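Local coordinates for protein probable zinc protease PqqL (Escherichia coli, PDB 6OFT) that is probably a periplasmic zinc metalloprotease of the M16 family, represented here by the first half of the full-length enzyme, at residues Q146-R151 against K250-N255; T152-R157 against D168-G173; R157-A162 against R243-N248; F322-R327 against Q332-A337; Q434-N437 against A441-K444. All blocks are in the same frame, centred on the assembly; numbering follows the deposited sequence.

Helix 148-160 carries the first three contacts. Contact 1 joins its N-terminal end to the loop 250-255, closing a long loop of chain inside which contacts 2 and 3 both fall. Contact 2 closes a short loop, bringing the chain after the helix back beside its middle turns; contact 3 ties the helix's C-terminal end to strand 242-248. Contacts 2 and 3 share Arg157 and cross, their segments alternating along the chain. Contacts 4 and 5 follow in series, each a short strand-to-helix return. Strands 242-248, 317-326 and 430-436 belong to one five-stranded mixed sheet, so contacts 3, 4 and 5 reach the same sheet.

Contact 1 (Q146-R151 against K250-N255); sequences QDAKWR and KENRVN
With CG set beside the backbone N (chi1 -67°) and a bend at chi3, the Arg151 side chain folds back along its helix toward Glu251, whose own CG lies beside its N before the chain runs on extended. The two side chains cross at a slant, guanidinium and carboxylate planes 67° apart. The stronger partner of Arg151 is Asp249, which forms a salt bridge with NE; Glu251 adds to it. Arg151 NH2 gives a nearly straight hydrogen bond of 3.1 Å to Glu251 OE1, part of a salt bridge. The acceptor lies in the guanidinium plane, yet the donor stands well above the carboxylate plane; NH2 to OE1 is the one bond between the two groups. Glu251 CB sits at the guanidinium edge, 3.5 Å from Arg151 NH2. The same OE1 takes a second bond, from a water 2.7 Å away that accepts from Ala148 N at 3.1 Å; the carboxylate therefore reaches the first turn of the helix indirectly.

Beside the salt bridge, the Ala148 methyl packs against both loop residues, with CB 3.9 Å from Glu251 CB and 3.4 Å from Asn252 OD1. The amide nitrogen of Asn252 turns to Thr152. Asp147 is the N-cap: its OD1 accepts from Trp150 N at 3.2 Å, while its backbone carbonyl carbon lies against one face of the Arg151 guanidinium.

Asp249 and Glu251 probably neutralise the guanidinium charge between them and limit its rotation. A carboxylate near the helix N terminus would be expected to interact favourably with the helix dipole, though Arg151 offsets part of its charge.

Contact 2 (T152-R157 against D168-G173); sequences TSQARR and DREPIG
This is a partly buried, mainly van der Waals contact in which two long polar side chains of helix 148-160 reach across to the loop that leads into helix 175-180. Glu170 is met by both. Arg157 extends straight from CG to NE, which carries its guanidinium across to the loop; Glu170 CB lies oblique to the guanidinium plane, 3.6 Å from Arg157 NH2. The charged groups themselves stay apart, with Arg157 NE 4.9 Å from Glu170 OE1. The two terminal nitrogens bond elsewhere: NH1 to the carbonyl of Leu167 and NH2 to the hydroxyl of Tyr93.

Gln154 is bent at chi2 (-57°), which brings OE1 to 3.6 Å from Glu170 OE1, oxygen beside oxygen, a packing approach and not a bond; the two chains cross at about a right angle, their amide and carboxylate planes 31° apart. In the same loop Arg169 NH1 donates to Asp168 O at 2.8 Å, and Arg169 NH2 forms a salt bridge with Asp47.

Glu170 opens a type I beta turn, closed by Gly173 N to Glu170 O at 3.0 Å. Its side chain lies about 9 Å from that of His54, a predicted zinc ligand, which places this helix-to-turn packing near the predicted zinc site of an M16 peptidase domain.

Contact 3 (R157-A162 against R243-N248); sequences RPFLLA and RFNIIN
One face of the Phe159 ring is covered by Asn245, while Arg243 CB lies at the ring edge, in its plane. Asn245 CB makes a CH-pi contact, 3.9 Å from the ring centroid and 21° off the normal. Its amide continues over the same face toward the rim: amide and ring planes are only 16° apart, so the groups are stacked, with Asn245 ND2 3.4 Å from Phe159 CE1. The asparagine CG, anti to the backbone N (chi1 -164°), is carried over the ring, and chi2 turns the amide nearly parallel to it.

At the edge, Phe159 CD2 is 3.7 Å from Arg243 CB. Beyond that point the two side chains run past one another in opposite directions, and bends at chi2 and chi3 return the arginine toward the helix backbone. Its guanidinium ends up almost parallel to the ring plane but displaced from it, with NH1 3.3 Å from Phe159 O, which lies at the guanidinium edge. The stronger partners of Arg243 are acidic: Asp429 through NH2 and Glu239 through NE. Two carboxylates thus help to fix the group that borders the phenylalanine. A further approach, oblique to the ring, brings Phe159 CE2 to 3.6 Å from Phe244 O.

Phe159 thereby joins the C-terminal end of helix 148-160 to strand 242-248, an outermost strand of its sheet within this chain. Between Arg243 and Asn245, Phe244 points away from helix 148-160 and packs on helix 448-459, with its ring meeting that of Trp432. The strand is therefore covered by different helices through successive residues, and its backbone pairs with strand 430-436.

Contact 4 (F322-R327 against Q332-A337); sequences FRVNAR and QDAANA
Ala334 and Val324 contribute most of the buried surface here, with Ala337 a turn further along the helix and Ala326 two residues along the strand completing the fit. Val324 CG1 is the branch that does the touching. Because it is anti to the backbone N (chi1 167°), it reaches over the helix between two alanines, lying 4.2 Å from Ala334 CB and 4.1 Å from Ala337 CB. It also rests 3.6 Å from Ala334 O, so the valine packs against backbone as well as methyl groups.

Ala334 has a second neighbour in Ala326, with their CB atoms 3.8 Å apart. This is where the backbones come nearest, the two CA atoms being 5.0 Å apart. Small side chains permit such an approach: the axes of the strand and helix segments come within 7.5 Å and run nearly antiparallel, at 155°. All four touching residues are buried, and their contact is wholly apolar apart from the carbonyl.

The helix follows its strand after a short connection and folds back over the sheet. Ala334 also touches Ile257 of strand 256-264, while Val324 and Ala337 both meet Ile303 of strand 303-314, so helix 331-348 packs along strand 317-326 and also touches the strands on either side of it; its other flank meets helix 448-459 through Asn336 and Leu454.

Contact 5 (Q434-N437 against A441-K444); sequences QMVN and AAKK
A tight strand-to-helix connection forms this contact: strand 430-436 ends, the chain turns, and the short helix 439-444 folds back on the last strand residue. Val436 does the touching from the strand side, its two methyl branches meeting two successive alanines. CG1, set beside the backbone N with chi1 at -65°, lies 3.8 Å from Ala441 CB and 3.4 Å from Ala441 O. CG2 stands between the backbone N and the carbonyl carbon and reaches the next residue, 4.0 Å from Ala442 CB. The valine thus straddles the peptide that links the two alanines, with its CB 3.9 Å from Ala442 N.

The backbones come close, the CA atoms of Val436 and Ala442 being 5.5 Å apart. The polar groups nearby look elsewhere. Asn437 bonds through its amide to Asn252 and Asn255 in the loop before strand 256-264, and Gln434 NE2 donates to the carbonyl of Leu446, just beyond the helix.

Met331 of helix 331-348 packs on Val436 too, and Ile246 of strand 242-248 touches it from within the sheet. The strand, short turn and helix packed back on it form a beta-alpha unit, here at the end of an inner strand of the five-stranded mixed sheet, next to the edge strand 242-248.

Contact 1 (Q146-R151 against K250-N255)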
# COMPACT_ATOMS: atom_id res chain seq x y z
N GLN A 146 -6.98 7.78 16.56
CA GLN A 146 -7.86 8.86 16.08
C GLN A 146 -7.21 10.27 16.15
O GLN A 146 -7.66 11.14 16.92
CB GLN A 146 -9.22 8.84 16.81
CG GLN A 146 -10.02 7.56 16.61
CD GLN A 146 -11.42 7.64 17.17
OE1 GLN A 146 -12.00 8.72 17.36
NE2 GLN A 146 -12.00 6.49 17.45
N ASP A 147 -6.17 10.50 15.33
CA ASP A 147 -5.43 11.77 15.21
C ASP A 147 -5.91 12.55 13.96
O ASP A 147 -6.87 12.11 13.32
CB ASP A 147 -3.91 11.51 15.18
CG ASP A 147 -3.38 10.52 14.15
OD1 ASP A 147 -4.15 10.11 13.25
OD2 ASP A 147 -2.19 10.16 14.24
N ALA A 148 -5.24 13.68 13.61
CA ALA A 148 -5.58 14.51 12.44
C ALA A 148 -5.57 13.71 11.11
O ALA A 148 -6.53 13.82 10.35
CB ALA A 148 -4.64 15.71 12.34
N LYS A 149 -4.53 12.88 10.88
CA LYS A 149 -4.39 12.03 9.68
C LYS A 149 -5.57 11.04 9.55
O LYS A 149 -6.07 10.83 8.44
CB LYS A 149 -3.03 11.30 9.70
CG LYS A 149 -2.68 10.57 8.41
CD LYS A 149 -1.30 9.93 8.48
CE LYS A 149 -1.22 8.59 7.77
NZ LYS A 149 -1.22 8.72 6.29
N TRP A 150 -6.01 10.46 10.69
CA TRP A 150 -7.14 9.54 10.74
C TRP A 150 -8.45 10.27 10.43
O TRP A 150 -9.26 9.76 9.66
CB TRP A 150 -7.24 8.85 12.12
CG TRP A 150 -8.35 7.83 12.20
CD1 TRP A 150 -8.31 6.55 11.75
CD2 TRP A 150 -9.66 8.04 12.74
NE1 TRP A 150 -9.53 5.94 11.97
CE2 TRP A 150 -10.37 6.83 12.58
CE3 TRP A 150 -10.32 9.14 13.31
CZ2 TRP A 150 -11.69 6.67 13.02
CZ3 TRP A 150 -11.64 9.00 13.72
CH2 TRP A 150 -12.31 7.77 13.58
N ARG A 151 -8.67 11.45 11.05
CA ARG A 151 -9.86 12.27 10.83
C ARG A 151 -9.96 12.73 9.37
O ARG A 151 -11.06 12.75 8.82
CB ARG A 151 -9.89 13.48 11.78
CG ARG A 151 -10.07 13.11 13.25
CD ARG A 151 -10.36 14.32 14.11
NE ARG A 151 -9.30 15.33 14.05
CZ ARG A 151 -8.30 15.42 14.93
NH1 ARG A 151 -8.20 14.55 15.93
NH2 ARG A 151 -7.39 16.39 14.81
N LYS A 250 -8.33 21.88 12.40
CA LYS A 250 -7.40 22.85 12.99
C LYS A 250 -6.01 22.27 13.26
O LYS A 250 -5.04 23.02 13.28
CB LYS A 250 -7.99 23.49 14.26
CG LYS A 250 -9.37 24.12 14.05
CD LYS A 250 -9.48 25.52 14.62
CE LYS A 250 -10.89 26.06 14.56
NZ LYS A 250 -11.35 26.28 13.16
N GLU A 251 -5.92 20.92 13.39
CA GLU A 251 -4.69 20.17 13.65
C GLU A 251 -3.90 19.82 12.38
O GLU A 251 -2.73 19.43 12.50
CB GLU A 251 -4.97 18.92 14.50
CG GLU A 251 -5.37 19.26 15.93
CD GLU A 251 -5.25 18.17 16.98
OE1 GLU A 251 -5.00 16.99 16.61
OE2 GLU A 251 -5.42 18.49 18.18
N ASN A 252 -4.51 19.95 11.18
CA ASN A 252 -3.82 19.72 9.90
C ASN A 252 -2.86 20.88 9.66
O ASN A 252 -3.19 22.02 9.99
CB ASN A 252 -4.82 19.54 8.75
CG ASN A 252 -5.51 18.19 8.74
OD1 ASN A 252 -5.07 17.22 9.35
ND2 ASN A 252 -6.61 18.10 8.00
N ARG A 253 -1.66 20.60 9.14
CA ARG A 253 -0.62 21.62 9.00
C ARG A 253 -0.55 22.32 7.63
O ARG A 253 0.02 23.41 7.54
CB ARG A 253 0.76 21.05 9.38
CG ARG A 253 1.26 19.93 8.48
CD ARG A 253 2.73 19.63 8.72
NE ARG A 253 3.39 19.11 7.52
CZ ARG A 253 4.05 19.86 6.64
NH1 ARG A 253 4.16 21.17 6.83
NH2 ARG A 253 4.60 19.31 5.57
N VAL A 254 -1.13 21.71 6.57
CA VAL A 254 -1.06 22.25 5.21
C VAL A 254 -2.45 22.50 4.60
O VAL A 254 -3.30 21.62 4.60
CB VAL A 254 -0.18 21.32 4.31
CG1 VAL A 254 -0.23 21.73 2.85
CG2 VAL A 254 1.26 21.27 4.81
N ASN A 255 -2.66 23.73 4.09
CA ASN A 255 -3.88 24.10 3.39
C ASN A 255 -3.64 23.89 1.91
O ASN A 255 -2.50 24.04 1.46
CB ASN A 255 -4.29 25.54 3.67
CG ASN A 255 -4.67 25.79 5.12
OD1 ASN A 255 -5.32 24.98 5.79
ND2 ASN A 255 -4.26 26.93 5.63
O HOH W 1 -3.27 15.17 15.53

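Contact 2 (T152-R157 against D168-G173)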
# COMPACT_ATOMS: atom_id res chain seq x y z
N THR A 152 -8.80 13.08 8.75
CA THR A 152 -8.69 13.48 7.34
C THR A 152 -9.07 12.29 6.46
O THR A 152 -9.93 12.44 5.59
CB THR A 152 -7.30 14.07 7.02
OG1 THR A 152 -7.00 15.12 7.94
CG2 THR A 152 -7.21 14.60 5.60
N SER A 153 -8.47 11.08 6.72
CA SER A 153 -8.79 9.83 6.02
C SER A 153 -10.26 9.47 6.16
O SER A 153 -10.87 9.07 5.17
CB SER A 153 -7.93 8.68 6.53
OG SER A 153 -6.60 8.79 6.06
N GLN A 154 -10.85 9.63 7.36
CA GLN A 154 -12.28 9.38 7.59
C GLN A 154 -13.17 10.30 6.76
O GLN A 154 -14.17 9.83 6.20
CB GLN A 154 -12.66 9.52 9.08
CG GLN A 154 -12.17 8.39 9.98
CD GLN A 154 -12.62 7.01 9.57
OE1 GLN A 154 -11.80 6.15 9.22
NE2 GLN A 154 -13.91 6.76 9.61
N ALA A 155 -12.82 11.61 6.69
CA ALA A 155 -13.56 12.62 5.91
C ALA A 155 -13.46 12.37 4.39
O ALA A 155 -14.45 12.56 3.68
CB ALA A 155 -13.06 14.02 6.24
N ARG A 156 -12.27 11.95 3.90
CA ARG A 156 -12.00 11.65 2.49
C ARG A 156 -12.63 10.33 2.05
O ARG A 156 -12.98 10.17 0.88
CB ARG A 156 -10.48 11.58 2.27
CG ARG A 156 -10.03 11.48 0.80
CD ARG A 156 -8.52 11.56 0.65
NE ARG A 156 -8.03 12.90 0.97
CZ ARG A 156 -7.07 13.16 1.84
NH1 ARG A 156 -6.46 12.18 2.48
NH2 ARG A 156 -6.70 14.42 2.08
N ARG A 157 -12.72 9.37 3.01
CA ARG A 157 -13.16 7.99 2.84
C ARG A 157 -14.39 7.78 1.97
O ARG A 157 -14.28 6.98 1.04
CB ARG A 157 -13.37 7.32 4.21
CG ARG A 157 -12.90 5.91 4.23
CD ARG A 157 -12.87 5.34 5.62
NE ARG A 157 -12.47 3.93 5.55
CZ ARG A 157 -13.32 2.95 5.34
NH1 ARG A 157 -14.62 3.19 5.25
NH2 ARG A 157 -12.89 1.70 5.24
N ASP A 168 -16.87 -0.61 3.58
CA ASP A 168 -17.59 -1.28 4.66
C ASP A 168 -16.72 -2.19 5.56
O ASP A 168 -17.27 -2.87 6.45
CB ASP A 168 -18.72 -2.11 4.03
CG ASP A 168 -19.72 -1.24 3.27
OD1 ASP A 168 -20.41 -0.44 3.92
OD2 ASP A 168 -19.80 -1.37 2.03
N ARG A 169 -15.40 -2.24 5.31
CA ARG A 169 -14.50 -3.17 6.00
C ARG A 169 -13.18 -2.56 6.52
O ARG A 169 -12.12 -3.17 6.33
CB ARG A 169 -14.20 -4.39 5.09
CG ARG A 169 -15.41 -5.30 4.80
CD ARG A 169 -15.97 -5.91 6.09
NE ARG A 169 -17.07 -6.84 5.86
CZ ARG A 169 -18.35 -6.49 5.78
NH1 ARG A 169 -18.70 -5.21 5.87
NH2 ARG A 169 -19.29 -7.41 5.61
N GLU A 170 -13.25 -1.44 7.26
CA GLU A 170 -12.06 -0.85 7.89
C GLU A 170 -11.49 -1.90 8.90
O GLU A 170 -12.27 -2.47 9.67
CB GLU A 170 -12.40 0.46 8.61
CG GLU A 170 -11.23 1.42 8.70
CD GLU A 170 -11.29 2.43 9.84
OE1 GLU A 170 -12.41 2.76 10.29
OE2 GLU A 170 -10.21 2.88 10.28
N PRO A 171 -10.17 -2.22 8.85
CA PRO A 171 -9.64 -3.32 9.70
C PRO A 171 -9.95 -3.27 11.21
O PRO A 171 -10.21 -4.33 11.77
CB PRO A 171 -8.14 -3.28 9.43
CG PRO A 171 -8.03 -2.73 8.04
CD PRO A 171 -9.13 -1.70 7.94
N ILE A 172 -9.99 -2.10 11.85
CA ILE A 172 -10.31 -2.01 13.29
C ILE A 172 -11.72 -2.58 13.62
O ILE A 172 -11.94 -3.05 14.74
CB ILE A 172 -10.10 -0.57 13.87
CG1 ILE A 172 -10.15 -0.53 15.42
CG2 ILE A 172 -11.10 0.45 13.26
CD1 ILE A 172 -8.89 -1.11 16.18
N GLY A 173 -12.64 -2.52 12.65
CA GLY A 173 -14.01 -3.00 12.80
C GLY A 173 -14.85 -2.14 13.72
O GLY A 173 -14.67 -0.92 13.78

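Contact 3 (R157-A162 against R243-N248)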
# COMPACT_ATOMS: atom_id res chain seq x y z
N ARG A 157 -12.72 9.37 3.01
CA ARG A 157 -13.16 7.99 2.84
C ARG A 157 -14.39 7.78 1.97
O ARG A 157 -14.28 6.98 1.04
CB ARG A 157 -13.37 7.32 4.21
CG ARG A 157 -12.90 5.91 4.23
CD ARG A 157 -12.87 5.34 5.62
NE ARG A 157 -12.47 3.93 5.55
CZ ARG A 157 -13.32 2.95 5.34
NH1 ARG A 157 -14.62 3.19 5.25
NH2 ARG A 157 -12.89 1.70 5.24
N PRO A 158 -15.57 8.44 2.20
CA PRO A 158 -16.74 8.17 1.35
C PRO A 158 -16.54 8.53 -0.12
O PRO A 158 -17.15 7.92 -1.00
CB PRO A 158 -17.85 9.01 2.00
CG PRO A 158 -17.39 9.22 3.39
CD PRO A 158 -15.93 9.40 3.27
N PHE A 159 -15.70 9.54 -0.38
CA PHE A 159 -15.37 10.03 -1.71
C PHE A 159 -14.41 9.07 -2.40
O PHE A 159 -14.68 8.60 -3.51
CB PHE A 159 -14.76 11.46 -1.65
CG PHE A 159 -15.67 12.50 -1.03
CD1 PHE A 159 -15.73 12.67 0.35
CD2 PHE A 159 -16.50 13.28 -1.83
CE1 PHE A 159 -16.61 13.60 0.93
CE2 PHE A 159 -17.38 14.21 -1.25
CZ PHE A 159 -17.43 14.36 0.12
N LEU A 160 -13.32 8.76 -1.70
CA LEU A 160 -12.25 7.90 -2.19
C LEU A 160 -12.68 6.44 -2.36
O LEU A 160 -12.32 5.82 -3.37
CB LEU A 160 -11.05 8.00 -1.22
CG LEU A 160 -9.65 7.62 -1.71
CD1 LEU A 160 -9.23 8.42 -2.94
CD2 LEU A 160 -8.64 7.87 -0.61
N LEU A 161 -13.44 5.88 -1.40
CA LEU A 161 -13.80 4.46 -1.43
C LEU A 161 -15.24 4.16 -1.87
O LEU A 161 -15.74 3.07 -1.58
CB LEU A 161 -13.50 3.79 -0.07
CG LEU A 161 -12.11 4.01 0.58
CD1 LEU A 161 -11.96 3.14 1.80
CD2 LEU A 161 -10.96 3.73 -0.39
N ALA A 162 -15.89 5.08 -2.60
CA ALA A 162 -17.26 4.83 -3.09
C ALA A 162 -17.29 3.53 -3.92
O ALA A 162 -16.38 3.28 -4.71
CB ALA A 162 -17.73 5.99 -3.95
N ARG A 243 -17.74 15.06 -7.44
CA ARG A 243 -18.02 15.44 -6.05
C ARG A 243 -17.11 16.54 -5.56
O ARG A 243 -16.09 16.83 -6.18
CB ARG A 243 -17.96 14.22 -5.12
CG ARG A 243 -19.00 13.16 -5.40
CD ARG A 243 -18.31 11.83 -5.35
NE ARG A 243 -18.01 11.35 -6.68
CZ ARG A 243 -17.09 10.43 -6.97
NH1 ARG A 243 -16.35 9.89 -6.01
NH2 ARG A 243 -16.90 10.06 -8.22
N PHE A 244 -17.49 17.16 -4.43
CA PHE A 244 -16.74 18.28 -3.85
C PHE A 244 -16.68 18.12 -2.35
O PHE A 244 -17.70 17.81 -1.74
CB PHE A 244 -17.41 19.62 -4.20
CG PHE A 244 -17.34 20.01 -5.66
CD1 PHE A 244 -18.31 19.57 -6.56
CD2 PHE A 244 -16.34 20.85 -6.12
CE1 PHE A 244 -18.23 19.90 -7.91
CE2 PHE A 244 -16.28 21.20 -7.48
CZ PHE A 244 -17.22 20.72 -8.36
N ASN A 245 -15.51 18.36 -1.76
CA ASN A 245 -15.33 18.26 -0.30
C ASN A 245 -14.38 19.32 0.24
O ASN A 245 -13.42 19.70 -0.42
CB ASN A 245 -14.79 16.87 0.08
CG ASN A 245 -14.94 16.54 1.55
OD1 ASN A 245 -15.76 17.12 2.26
ND2 ASN A 245 -14.16 15.61 2.05
N ILE A 246 -14.64 19.77 1.47
CA ILE A 246 -13.75 20.68 2.19
C ILE A 246 -13.49 20.01 3.52
O ILE A 246 -14.44 19.65 4.22
CB ILE A 246 -14.26 22.16 2.32
CG1 ILE A 246 -14.50 22.83 0.94
CG2 ILE A 246 -13.29 23.01 3.18
CD1 ILE A 246 -15.44 24.14 1.01
N ILE A 247 -12.20 19.74 3.82
CA ILE A 247 -11.79 19.11 5.07
C ILE A 247 -11.32 20.22 5.99
O ILE A 247 -10.30 20.85 5.72
CB ILE A 247 -10.74 17.98 4.90
CG1 ILE A 247 -11.25 16.89 3.93
CG2 ILE A 247 -10.35 17.38 6.28
CD1 ILE A 247 -10.27 15.86 3.55
N ASN A 248 -12.08 20.47 7.05
CA ASN A 248 -11.74 21.49 8.03
C ASN A 248 -11.23 20.81 9.31
O ASN A 248 -12.00 20.16 10.03
CB ASN A 248 -12.95 22.40 8.30
CG ASN A 248 -12.63 23.71 9.01
OD1 ASN A 248 -11.70 23.81 9.83
ND2 ASN A 248 -13.40 24.74 8.71

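Contact 4 (F322-R327 against Q332-A337)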
# COMPACT_ATOMS: atom_id res chain seq x y z
N PHE A 322 -4.05 15.23 -8.11
CA PHE A 322 -3.18 16.36 -8.43
C PHE A 322 -3.42 17.42 -7.37
O PHE A 322 -4.53 17.93 -7.26
CB PHE A 322 -3.45 16.89 -9.85
CG PHE A 322 -3.31 15.82 -10.91
CD1 PHE A 322 -4.41 15.08 -11.33
CD2 PHE A 322 -2.08 15.56 -11.49
CE1 PHE A 322 -4.27 14.07 -12.28
CE2 PHE A 322 -1.94 14.55 -12.46
CZ PHE A 322 -3.04 13.81 -12.85
N ARG A 323 -2.40 17.69 -6.55
CA ARG A 323 -2.49 18.61 -5.43
C ARG A 323 -1.55 19.80 -5.52
O ARG A 323 -0.42 19.66 -5.96
CB ARG A 323 -2.26 17.83 -4.12
CG ARG A 323 -2.35 18.68 -2.84
CD ARG A 323 -2.09 17.86 -1.59
NE ARG A 323 -3.08 16.81 -1.38
CZ ARG A 323 -4.30 17.01 -0.89
NH1 ARG A 323 -4.69 18.24 -0.55
NH2 ARG A 323 -5.14 16.00 -0.72
N VAL A 324 -2.04 20.98 -5.07
CA VAL A 324 -1.27 22.20 -4.95
C VAL A 324 -1.46 22.69 -3.50
O VAL A 324 -2.60 22.89 -3.06
CB VAL A 324 -1.60 23.30 -6.00
CG1 VAL A 324 -0.99 24.64 -5.60
CG2 VAL A 324 -1.11 22.91 -7.40
N ASN A 325 -0.35 22.85 -2.76
CA ASN A 325 -0.35 23.33 -1.38
C ASN A 325 -0.34 24.85 -1.36
O ASN A 325 0.45 25.49 -2.06
CB ASN A 325 0.81 22.74 -0.59
CG ASN A 325 0.87 21.22 -0.64
OD1 ASN A 325 1.90 20.63 -0.96
ND2 ASN A 325 -0.25 20.56 -0.34
N ALA A 326 -1.27 25.43 -0.58
CA ALA A 326 -1.44 26.86 -0.45
C ALA A 326 -0.42 27.55 0.44
O ALA A 326 0.05 26.98 1.43
CB ALA A 326 -2.85 27.18 0.03
N ARG A 327 -0.08 28.78 0.06
CA ARG A 327 0.80 29.68 0.80
C ARG A 327 -0.15 30.31 1.83
O ARG A 327 -1.04 31.08 1.45
CB ARG A 327 1.37 30.74 -0.16
CG ARG A 327 2.16 31.84 0.52
CD ARG A 327 2.59 32.89 -0.49
NE ARG A 327 3.55 33.84 0.07
CZ ARG A 327 4.86 33.63 0.14
NH1 ARG A 327 5.65 34.56 0.66
NH2 ARG A 327 5.38 32.50 -0.31
N GLN A 332 -7.25 30.90 -3.23
CA GLN A 332 -7.44 31.33 -4.62
C GLN A 332 -6.19 31.08 -5.46
O GLN A 332 -6.30 30.57 -6.58
CB GLN A 332 -7.88 32.80 -4.68
CG GLN A 332 -8.53 33.20 -6.01
CD GLN A 332 -9.91 32.62 -6.16
OE1 GLN A 332 -10.82 32.87 -5.35
NE2 GLN A 332 -10.11 31.84 -7.21
N ASP A 333 -5.01 31.39 -4.91
CA ASP A 333 -3.74 31.20 -5.60
C ASP A 333 -3.42 29.73 -5.84
O ASP A 333 -2.88 29.39 -6.90
CB ASP A 333 -2.59 31.91 -4.86
CG ASP A 333 -2.63 33.43 -4.97
OD1 ASP A 333 -1.89 34.10 -4.22
OD2 ASP A 333 -3.39 33.94 -5.82
N ALA A 334 -3.76 28.86 -4.86
CA ALA A 334 -3.58 27.41 -4.94
C ALA A 334 -4.44 26.85 -6.08
O ALA A 334 -3.93 26.15 -6.95
CB ALA A 334 -3.96 26.76 -3.62
N ALA A 335 -5.75 27.21 -6.08
CA ALA A 335 -6.72 26.81 -7.09
C ALA A 335 -6.26 27.29 -8.47
O ALA A 335 -6.24 26.49 -9.41
CB ALA A 335 -8.10 27.37 -6.75
N ASN A 336 -5.83 28.58 -8.56
CA ASN A 336 -5.32 29.17 -9.80
C ASN A 336 -4.15 28.39 -10.37
O ASN A 336 -4.22 27.99 -11.54
CB ASN A 336 -5.00 30.66 -9.63
CG ASN A 336 -6.20 31.53 -9.83
OD1 ASN A 336 -6.81 31.56 -10.90
ND2 ASN A 336 -6.59 32.27 -8.81
N ALA A 337 -3.12 28.09 -9.54
CA ALA A 337 -1.93 27.32 -9.94
C ALA A 337 -2.28 25.92 -10.45
O ALA A 337 -1.75 25.51 -11.49
CB ALA A 337 -0.96 27.21 -8.77

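Contact 5 (Q434-N437 against A441-K444)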
# COMPACT_ATOMS: atom_id res chain seq x y z
N GLN A 434 -10.59 20.45 -0.85
CA GLN A 434 -9.83 21.52 -0.22
C GLN A 434 -9.60 21.18 1.23
O GLN A 434 -10.48 20.60 1.87
CB GLN A 434 -10.51 22.88 -0.36
CG GLN A 434 -10.24 23.53 -1.71
CD GLN A 434 -11.16 24.67 -2.00
OE1 GLN A 434 -10.75 25.82 -2.14
NE2 GLN A 434 -12.44 24.38 -2.13
N MET A 435 -8.43 21.55 1.76
CA MET A 435 -8.07 21.31 3.15
C MET A 435 -7.81 22.65 3.79
O MET A 435 -7.08 23.46 3.23
CB MET A 435 -6.87 20.37 3.24
CG MET A 435 -7.23 18.94 2.96
SD MET A 435 -5.83 17.80 2.93
CE MET A 435 -5.34 17.80 4.70
N VAL A 436 -8.51 22.93 4.90
CA VAL A 436 -8.43 24.19 5.66
C VAL A 436 -8.18 23.92 7.15
O VAL A 436 -8.66 22.92 7.68
CB VAL A 436 -9.62 25.16 5.40
CG1 VAL A 436 -9.63 25.64 3.95
CG2 VAL A 436 -10.97 24.54 5.77
N ASN A 437 -7.38 24.78 7.81
CA ASN A 437 -7.03 24.57 9.22
C ASN A 437 -7.35 25.76 10.14
O ASN A 437 -7.04 25.72 11.33
CB ASN A 437 -5.57 24.12 9.37
CG ASN A 437 -4.52 25.06 8.83
OD1 ASN A 437 -4.77 26.22 8.50
ND2 ASN A 437 -3.31 24.55 8.73
N ALA A 441 -8.70 30.61 6.12
CA ALA A 441 -8.61 29.73 4.95
C ALA A 441 -9.98 29.12 4.61
O ALA A 441 -10.29 28.95 3.43
CB ALA A 441 -7.58 28.63 5.18
N ALA A 442 -10.81 28.83 5.65
CA ALA A 442 -12.17 28.26 5.51
C ALA A 442 -13.08 29.21 4.76
O ALA A 442 -13.86 28.77 3.91
CB ALA A 442 -12.76 27.93 6.87
N LYS A 443 -12.97 30.52 5.06
CA LYS A 443 -13.72 31.60 4.41
C LYS A 443 -13.16 31.82 2.99
O LYS A 443 -13.89 32.23 2.10
CB LYS A 443 -13.61 32.89 5.26
CG LYS A 443 -14.40 34.11 4.77
CD LYS A 443 -15.85 34.14 5.27
CE LYS A 443 -16.41 35.54 5.35
NZ LYS A 443 -16.66 36.14 4.01
N LYS A 444 -11.86 31.53 2.79
CA LYS A 444 -11.17 31.68 1.50
C LYS A 444 -11.36 30.49 0.55
O LYS A 444 -11.18 30.66 -0.66
CB LYS A 444 -9.68 32.01 1.70
CG LYS A 444 -9.48 33.51 1.92
CD LYS A 444 -8.07 33.89 2.30
CE LYS A 444 -7.92 35.38 2.50
NZ LYS A 444 -6.50 35.75 2.77